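Local coordinates for PncC family amidohydrolase (Enterobacter asburiae, PDB 6L19), which probably hydrolyses the amide of nicotinamide mononucleotide to give nicotinate mononucleotide and ammonia, as other PncC (CinA-type) amidohydrolases do, at residues G13-K18 / E161-L166; E34-G39 / G110-E115; G124-A129 / E152-F157. The protein carries 3 engineered substitutions. One frame throughout, in Å; residues are numbered along the deposited sequence.

Contact 1 (G13-K18 / E161-L166)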
loop_
_atom_site.group_PDB
_atom_site.type_symbol
_atom_site.label_atom_id
_atom_site.label_comp_id
_atom_site.label_asym_id
_atom_site.label_seq_id
_atom_site.Cartn_x
_atom_site.Cartn_y
_atom_site.Cartn_z
ATOM N N GLY A 13 -15.323 -5.185 -6.552
ATOM C CA GLY A 13 -15.144 -6.606 -6.301
ATOM C C GLY A 13 -15.346 -7.438 -7.549
ATOM O O GLY A 13 -14.645 -8.431 -7.772
ATOM N N GLU A 14 -16.296 -7.041 -8.396
ATOM C CA GLU A 14 -16.448 -7.743 -9.666
ATOM C C GLU A 14 -15.250 -7.507 -10.575
ATOM O O GLU A 14 -14.809 -8.431 -11.267
ATOM C CB GLU A 14 -17.724 -7.307 -10.371
ATOM C CG GLU A 14 -19.019 -7.699 -9.672
ATOM C CD GLU A 14 -20.218 -7.271 -10.496
ATOM O OE1 GLU A 14 -20.541 -6.054 -10.472
ATOM O OE2 GLU A 14 -20.798 -8.138 -11.195
ATOM N N LEU A 15 -14.717 -6.272 -10.602
ATOM C CA LEU A 15 -13.574 -5.983 -11.475
ATOM C C LEU A 15 -12.345 -6.787 -11.060
ATOM O O LEU A 15 -11.657 -7.362 -11.914
ATOM C CB LEU A 15 -13.253 -4.481 -11.470
ATOM C CG LEU A 15 -14.296 -3.561 -12.099
ATOM C CD1 LEU A 15 -13.958 -2.100 -11.860
ATOM C CD2 LEU A 15 -14.488 -3.841 -13.580
ATOM N N THR A 16 -12.057 -6.851 -9.753
ATOM C CA THR A 16 -10.888 -7.606 -9.306
ATOM C C THR A 16 -11.055 -9.098 -9.551
ATOM O O THR A 16 -10.071 -9.794 -9.817
ATOM C CB THR A 16 -10.582 -7.357 -7.823
ATOM O OG1 THR A 16 -11.659 -7.830 -7.008
ATOM C CG2 THR A 16 -10.359 -5.857 -7.548
ATOM N N LYS A 17 -12.277 -9.617 -9.468
ATOM C CA LYS A 17 -12.446 -11.037 -9.745
ATOM C C LYS A 17 -12.214 -11.327 -11.223
ATOM O O LYS A 17 -11.574 -12.325 -11.575
ATOM C CB LYS A 17 -13.832 -11.511 -9.295
ATOM C CG LYS A 17 -13.988 -13.030 -9.385
ATOM C CD LYS A 17 -15.355 -13.458 -9.895
ATOM C CE LYS A 17 -15.981 -14.574 -9.045
ATOM N NZ LYS A 17 -15.055 -15.717 -8.759
ATOM N N LYS A 18 -12.710 -10.456 -12.107
ATOM C CA LYS A 18 -12.441 -10.644 -13.527
ATOM C C LYS A 18 -10.960 -10.453 -13.833
ATOM O O LYS A 18 -10.375 -11.201 -14.631
ATOM C CB LYS A 18 -13.296 -9.682 -14.346
ATOM C CG LYS A 18 -14.786 -10.026 -14.320
ATOM C CD LYS A 18 -15.621 -8.972 -15.045
ATOM C CE LYS A 18 -17.117 -9.290 -14.925
ATOM N NZ LYS A 18 -17.964 -8.292 -15.644
ATOM N N GLU A 161 -10.041 0.100 -16.565
ATOM C CA GLU A 161 -9.211 0.333 -17.746
ATOM C C GLU A 161 -8.210 -0.797 -17.963
ATOM O O GLU A 161 -7.946 -1.175 -19.112
ATOM C CB GLU A 161 -8.474 1.667 -17.637
ATOM C CG GLU A 161 -9.351 2.860 -17.934
ATOM C CD GLU A 161 -9.720 2.955 -19.411
ATOM O OE1 GLU A 161 -8.807 3.083 -20.257
ATOM O OE2 GLU A 161 -10.927 2.892 -19.718
ATOM N N LEU A 162 -7.620 -1.329 -16.891
ATOM C CA LEU A 162 -6.726 -2.471 -17.068
ATOM C C LEU A 162 -7.497 -3.655 -17.631
ATOM O O LEU A 162 -7.058 -4.292 -18.591
ATOM C CB LEU A 162 -6.041 -2.855 -15.752
ATOM C CG LEU A 162 -5.119 -4.079 -15.863
ATOM C CD1 LEU A 162 -4.084 -3.910 -17.018
ATOM C CD2 LEU A 162 -4.405 -4.382 -14.529
ATOM N N LEU A 163 -8.674 -3.942 -17.065
ATOM C CA LEU A 163 -9.488 -5.042 -17.578
ATOM C C LEU A 163 -9.868 -4.808 -19.040
ATOM O O LEU A 163 -9.842 -5.741 -19.852
ATOM C CB LEU A 163 -10.731 -5.227 -16.700
ATOM C CG LEU A 163 -11.584 -6.488 -16.873
ATOM C CD1 LEU A 163 -10.796 -7.758 -16.557
ATOM C CD2 LEU A 163 -12.832 -6.393 -15.997
ATOM N N ALA A 164 -10.180 -3.560 -19.403
ATOM C CA ALA A 164 -10.479 -3.242 -20.798
ATOM C C ALA A 164 -9.282 -3.514 -21.705
ATOM O O ALA A 164 -9.430 -4.084 -22.792
ATOM C CB ALA A 164 -10.907 -1.784 -20.927
ATOM N N ALA A 165 -8.089 -3.080 -21.284
ATOM C CA ALA A 165 -6.869 -3.312 -22.056
ATOM C C ALA A 165 -6.596 -4.792 -22.285
ATOM O O ALA A 165 -5.922 -5.143 -23.254
ATOM C CB ALA A 165 -5.671 -2.680 -21.346
ATOM N N LEU A 166 -7.103 -5.670 -21.421
ATOM C CA LEU A 166 -6.854 -7.099 -21.526
ATOM C C LEU A 166 -8.057 -7.865 -22.078
ATOM O O LEU A 166 -8.143 -9.084 -21.900
ATOM C CB LEU A 166 -6.459 -7.656 -20.161
ATOM C CG LEU A 166 -5.230 -7.071 -19.468
ATOM C CD1 LEU A 166 -5.091 -7.631 -18.063
ATOM C CD2 LEU A 166 -3.998 -7.389 -20.274
#
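Leu-15 and Leu-163 mark the closest approach of two helical backbones, their CA atoms 7.4 Å apart. The segments run in broadly the same direction. Residues 13-18 are helical throughout. The partner reaches the end of its helix, where Leu-166 is the first residue to leave helical backbone angles, although its N still bonds to Leu-163 O at 3.2 Å and, weakly, to Leu-162 O. Leu-163 carries the contact. Its CG stands anti to the backbone N (chi1 -168°), which sends both methyls across to the first helix, one turn of which receives them. CD2 does most of the touching: it meets Leu-15 CD2 at 3.9 Å, methyl against methyl, and lies 3.7 Å from Lys-18 CB. The other branch, CD1, sits 3.8 Å from the backbone C of Lys-18. The extended lysine chain crosses the leucine at about a right angle, and its CD also reaches Leu-163 CD2, at 3.9 Å. The Lys-18 side chain thus offers its methylenes to the leucine, while NZ goes on to a hydrogen bond with Asn-10 OD1. Around this spot helices 12-25 and 147-165 lie side by side. Leu-15 also packs on His-156, Leu-159 and Ala-160, Leu-163 on Lys-22, and Lys-22 NZ reaches back to Leu-166 O. Leu-162 packs on Trp-130 and Ile-132 of strand 125-132, and Ala-165 on Ile-132, which seats helix 147-165 on the sheet.

Contact 2 (E34-G39 / G110-E115)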
loop_
_atom_site.group_PDB
_atom_site.type_symbol
_atom_site.label_atom_id
_atom_site.label_comp_id
_atom_site.label_asym_id
_atom_site.label_seq_id
_atom_site.Cartn_x
_atom_site.Cartn_y
_atom_site.Cartn_z
ATOM N N GLU A 34 0.484 4.020 -5.523
ATOM C CA GLU A 34 -0.659 4.906 -5.313
ATOM C C GLU A 34 -0.214 6.188 -4.634
ATOM O O GLU A 34 0.385 6.149 -3.559
ATOM C CB GLU A 34 -1.729 4.266 -4.415
ATOM C CG GLU A 34 -2.352 3.009 -4.914
ATOM C CD GLU A 34 -3.242 2.373 -3.844
ATOM O OE1 GLU A 34 -4.285 2.975 -3.469
ATOM O OE2 GLU A 34 -2.875 1.280 -3.374
ATOM N N SER A 35 -0.557 7.319 -5.224
ATOM C CA SER A 35 -0.287 8.598 -4.574
ATOM C C SER A 35 -1.523 9.473 -4.735
ATOM O O SER A 35 -1.524 10.435 -5.527
ATOM C CB SER A 35 0.943 9.277 -5.141
ATOM O OG SER A 35 1.066 10.545 -4.519
ATOM N N CYS A 36 -2.542 9.154 -3.944
ATOM C CA CYS A 36 -3.844 9.785 -4.074
ATOM C C CYS A 36 -4.865 8.908 -3.361
ATOM O O CYS A 36 -5.627 9.375 -2.509
ATOM C CB CYS A 36 -4.169 9.951 -5.564
ATOM S SG CYS A 36 -5.728 10.425 -6.016
ATOM N N THR A 37 -4.858 7.621 -3.684
ATOM C CA THR A 37 -5.881 6.698 -3.214
ATOM C C THR A 37 -5.568 6.058 -1.856
ATOM O O THR A 37 -6.390 5.290 -1.352
ATOM C CB THR A 37 -6.104 5.637 -4.277
ATOM O OG1 THR A 37 -4.842 5.101 -4.660
ATOM C CG2 THR A 37 -6.761 6.280 -5.520
ATOM N N GLY A 38 -4.412 6.354 -1.253
ATOM C CA GLY A 38 -4.126 5.985 0.130
ATOM C C GLY A 38 -4.011 4.502 0.435
ATOM O O GLY A 38 -3.983 4.121 1.614
ATOM N N GLY A 39 -3.912 3.647 -0.577
ATOM C CA GLY A 39 -3.874 2.210 -0.374
ATOM C C GLY A 39 -5.171 1.504 -0.697
ATOM O O GLY A 39 -5.214 0.262 -0.650
ATOM N N GLY A 110 -2.731 12.001 -8.061
ATOM C CA GLY A 110 -3.797 12.958 -8.293
ATOM C C GLY A 110 -4.023 13.841 -7.086
ATOM O O GLY A 110 -3.365 13.698 -6.057
ATOM N N TYR A 111 -4.968 14.782 -7.235
ATOM C CA TYR A 111 -5.405 15.673 -6.157
ATOM C C TYR A 111 -6.778 15.183 -5.714
ATOM O O TYR A 111 -7.785 15.498 -6.344
ATOM C CB TYR A 111 -5.474 17.134 -6.609
ATOM C CG TYR A 111 -4.158 17.734 -7.070
ATOM C CD1 TYR A 111 -3.112 17.972 -6.180
ATOM C CD2 TYR A 111 -3.968 18.062 -8.406
ATOM C CE1 TYR A 111 -1.891 18.516 -6.628
ATOM C CE2 TYR A 111 -2.769 18.605 -8.856
ATOM C CZ TYR A 111 -1.740 18.825 -7.970
ATOM O OH TYR A 111 -0.569 19.362 -8.455
ATOM N N ALA A 112 -6.827 14.384 -4.651
ATOM C CA ALA A 112 -8.125 13.853 -4.251
ATOM C C ALA A 112 -9.028 14.939 -3.670
ATOM O O ALA A 112 -10.252 14.800 -3.722
ATOM C CB ALA A 112 -7.952 12.707 -3.250
ATOM N N GLY A 113 -8.452 16.022 -3.149
ATOM C CA GLY A 113 -9.224 17.128 -2.634
ATOM C C GLY A 113 -9.199 17.169 -1.120
ATOM O O GLY A 113 -8.738 16.230 -0.456
ATOM N N PRO A 114 -9.729 18.256 -0.530
ATOM C CA PRO A 114 -10.459 19.349 -1.189
ATOM C C PRO A 114 -9.587 20.326 -1.982
ATOM O O PRO A 114 -10.087 20.985 -2.885
ATOM C CB PRO A 114 -11.121 20.065 -0.012
ATOM C CG PRO A 114 -10.154 19.871 1.105
ATOM C CD PRO A 114 -9.626 18.469 0.925
ATOM N N GLU A 115 -8.303 20.403 -1.652
ATOM C CA GLU A 115 -7.401 21.349 -2.287
ATOM C C GLU A 115 -6.964 20.834 -3.654
ATOM O O GLU A 115 -6.903 19.625 -3.897
ATOM C CB GLU A 115 -6.169 21.599 -1.404
ATOM C CG GLU A 115 -5.380 20.335 -0.993
ATOM C CD GLU A 115 -6.159 19.372 -0.090
ATOM O OE1 GLU A 115 -5.803 18.172 -0.029
ATOM O OE2 GLU A 115 -7.131 19.819 0.556
#
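Cys-36 turns its SG anti to the backbone N (chi1 170°), and that torsion lays the sulfur beside Gly-110, 3.9 Å from Gly-110 CA. Its CB comes closer still, 3.5 Å from Gly-110 N. The CA atoms of Cys-36 and Gly-110 are 5.3 Å apart, and without a side chain on the glycine the thiol can lie directly against its main chain. One backbone hydrogen bond ties the segments: Gly-110 N donates to Ser-35 O at 3.2 Å, with an N-H...O angle of 154° and the donor tilted 24° from the carbonyl plane. It belongs to the pairing of parallel strands 30-35 and 104-110, at the ends where both chains turn into loops. Beyond it Ala-112 CB makes van der Waals contact, 4.2 Å from Cys-36 SG and 4.1 Å from the carbonyl Cys-36 O. A bound sodium ion lies about 4 Å from the Ala-112 side chain. Glu-34 folds back over its own loop: OE1 takes a weak bond from Gly-39 N at 3.0 Å and one from Leu-41 N, and OE2 takes Ser-42 N. Ser-35 OG is engaged by Lys-67 NZ and Val-61 O. Between these segments, then, a single backbone bond joins the strand ends and a thiol-methyl contact the loops that follow, while the polar side chains of Glu-34 and Ser-35 turn to other partners.

Contact 3 (G124-A129 / E152-F157); sequences GTVCFA and EKAVHF
Phe-128 and Phe-157 form the aromatic part of this contact, an edge-to-face pair with centroids 5.0 Å apart and planes at 65°. Phe-157 supplies the edge: its CD2 stands over the centre of the Phe-128 ring, 3.6 Å above the plane, with CE2 next to it toward Phe-128 CD1. Their first torsions differ. Phe-128, from the strand, has CG anti to the carbonyl carbon (chi1 -60°), whereas Phe-157 has CG anti to its backbone N, which carries that ring out from the helix so that its CD2-CE2 edge meets the face of Phe-128. Methyl contacts come next. Ala-154 CB touches Phe-128 CZ at 3.8 Å, and two residues earlier in the strand Val-126 CG1 meets Ala-154 CB at 4.3 Å. The small alanine lets the phenyl ring come right up to the helix backbone. There the interaction turns polar at one point: Ala-154 O approaches the rim of the Phe-128 ring near its plane, 3.4 Å from CE2, while Ala-154 CA lies in the plane at the edge. The carbonyl thus faces ring hydrogens, not the pi cloud. Ile-108 and Phe-143 extend this apolar layer around Val-126 and Phe-128. Strand and helix segments run nearly parallel, their axes 10.2 Å apart with a crossing angle of -21°. On the reverse of the strand, Cys-127 and Ala-129 pack against helix 86-100. A sheet covered in this way by helix 147-165 on one face and helix 86-100 on the other is the layered alpha/beta/alpha arrangement.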
loop_
_atom_site.group_PDB
_atom_site.type_symbol
_atom_site.label_atom_id
_atom_site.label_comp_id
_atom_site.label_asym_id
_atom_site.label_seq_id
_atom_site.Cartn_x
_atom_site.Cartn_y
_atom_site.Cartn_z
ATOM N N GLY A 124 -9.679 16.831 -7.659
ATOM C CA GLY A 124 -10.337 15.784 -8.411
ATOM C C GLY A 124 -9.622 15.390 -9.683
ATOM O O GLY A 124 -10.026 14.419 -10.330
ATOM N N THR A 125 -8.563 16.092 -10.054
ATOM C CA THR A 125 -7.762 15.702 -11.207
ATOM C C THR A 125 -6.844 14.546 -10.827
ATOM O O THR A 125 -6.075 14.655 -9.863
ATOM C CB THR A 125 -6.948 16.891 -11.699
ATOM O OG1 THR A 125 -7.851 17.946 -12.059
ATOM C CG2 THR A 125 -6.092 16.490 -12.899
ATOM N N VAL A 126 -6.925 13.440 -11.567
ATOM C CA VAL A 126 -6.124 12.252 -11.271
ATOM C C VAL A 126 -5.501 11.732 -12.563
ATOM O O VAL A 126 -6.186 11.619 -13.586
ATOM C CB VAL A 126 -6.960 11.151 -10.583
ATOM C CG1 VAL A 126 -6.048 10.047 -10.056
ATOM C CG2 VAL A 126 -7.818 11.749 -9.428
ATOM N N CYS A 127 -4.202 11.423 -12.511
ATOM C CA CYS A 127 -3.468 10.826 -13.620
ATOM C C CYS A 127 -3.174 9.359 -13.336
ATOM O O CYS A 127 -2.918 8.958 -12.192
ATOM C CB CYS A 127 -2.145 11.558 -13.887
ATOM S SG CYS A 127 -2.368 13.287 -14.405
ATOM N N PHE A 128 -3.185 8.575 -14.399
ATOM C CA PHE A 128 -3.056 7.130 -14.351
ATOM C C PHE A 128 -2.025 6.680 -15.365
ATOM O O PHE A 128 -1.974 7.217 -16.474
ATOM C CB PHE A 128 -4.388 6.445 -14.694
ATOM C CG PHE A 128 -5.528 6.802 -13.768
ATOM C CD1 PHE A 128 -6.273 7.962 -13.967
ATOM C CD2 PHE A 128 -5.870 5.959 -12.714
ATOM C CE1 PHE A 128 -7.336 8.288 -13.112
ATOM C CE2 PHE A 128 -6.920 6.267 -11.854
ATOM C CZ PHE A 128 -7.662 7.436 -12.053
ATOM N N ALA A 129 -1.232 5.665 -15.006
ATOM C CA ALA A 129 -0.417 4.945 -15.972
ATOM C C ALA A 129 -0.630 3.454 -15.781
ATOM O O ALA A 129 -0.719 2.971 -14.649
ATOM C CB ALA A 129 1.099 5.275 -15.837
ATOM N N GLU A 152 -12.667 6.647 -4.591
ATOM C CA GLU A 152 -13.445 5.478 -5.003
ATOM C C GLU A 152 -13.491 5.363 -6.525
ATOM O O GLU A 152 -13.316 4.269 -7.084
ATOM C CB GLU A 152 -14.868 5.546 -4.418
ATOM C CG GLU A 152 -15.744 4.349 -4.816
ATOM C CD GLU A 152 -17.201 4.443 -4.329
ATOM O OE1 GLU A 152 -17.479 5.145 -3.323
ATOM O OE2 GLU A 152 -18.072 3.801 -4.968
ATOM N N LYS A 153 -13.714 6.484 -7.212
ATOM C CA LYS A 153 -13.797 6.466 -8.670
ATOM C C LYS A 153 -12.444 6.178 -9.311
ATOM O O LYS A 153 -12.370 5.488 -10.343
ATOM C CB LYS A 153 -14.326 7.807 -9.183
ATOM C CG LYS A 153 -15.798 8.092 -8.849
ATOM C CD LYS A 153 -16.006 9.620 -8.782
ATOM C CE LYS A 153 -17.460 9.997 -8.948
ATOM N NZ LYS A 153 -17.651 11.475 -9.076
ATOM N N ALA A 154 -11.372 6.737 -8.737
ATOM C CA ALA A 154 -10.023 6.482 -9.243
ATOM C C ALA A 154 -9.672 5.003 -9.143
ATOM O O ALA A 154 -9.136 4.422 -10.095
ATOM C CB ALA A 154 -9.002 7.330 -8.473
ATOM N N VAL A 155 -9.984 4.370 -8.006
ATOM C CA VAL A 155 -9.737 2.935 -7.865
ATOM C C VAL A 155 -10.518 2.157 -8.922
ATOM O O VAL A 155 -9.985 1.266 -9.593
ATOM C CB VAL A 155 -10.100 2.455 -6.446
ATOM C CG1 VAL A 155 -10.126 0.927 -6.389
ATOM C CG2 VAL A 155 -9.159 3.026 -5.393
ATOM N N HIS A 156 -11.803 2.470 -9.070
ATOM C CA HIS A 156 -12.636 1.751 -10.031
ATOM C C HIS A 156 -12.115 1.941 -11.453
ATOM O O HIS A 156 -12.045 0.986 -12.237
ATOM C CB HIS A 156 -14.085 2.250 -9.905
ATOM C CG HIS A 156 -15.086 1.430 -10.652
ATOM N ND1 HIS A 156 -15.339 1.604 -11.998
ATOM C CD2 HIS A 156 -15.918 0.445 -10.236
ATOM C CE1 HIS A 156 -16.271 0.748 -12.382
ATOM N NE2 HIS A 156 -16.632 0.026 -11.335
ATOM N N PHE A 157 -11.728 3.170 -11.795
ATOM C CA PHE A 157 -11.274 3.449 -13.153
ATOM C C PHE A 157 -9.953 2.742 -13.449
ATOM O O PHE A 157 -9.775 2.168 -14.531
ATOM C CB PHE A 157 -11.147 4.960 -13.332
ATOM C CG PHE A 157 -10.690 5.393 -14.702
ATOM C CD1 PHE A 157 -11.570 5.409 -15.774
ATOM C CD2 PHE A 157 -9.395 5.835 -14.903
ATOM C CE1 PHE A 157 -11.155 5.840 -17.045
ATOM C CE2 PHE A 157 -8.976 6.277 -16.158
ATOM C CZ PHE A 157 -9.858 6.271 -17.231
#

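Contacts 1 and 3 share helix 147-165 and have centres 14 Å apart; they meet where Leu-15 CD1 packs 3.5 Å from His-156 NE2. Contacts 2 and 3 are closer, at 9 Å between centres, and both reach the same sheet; they meet just past the strand ends, where Tyr-111 and Gly-124 probably hydrogen-bond through their backbones, and where Thr-37 packs on Ala-154 of helix 147-165. Contact 1 lies 21 Å from contact 2, on the opposite side of the chain's centre. In sequence, contact 1 joins near-terminal segments and encloses the other two; contact 2 closes before contact 3 opens. Helix 147-165 thus links the terminal helix packing to the sheet, with contact 2 near a bound sodium ion.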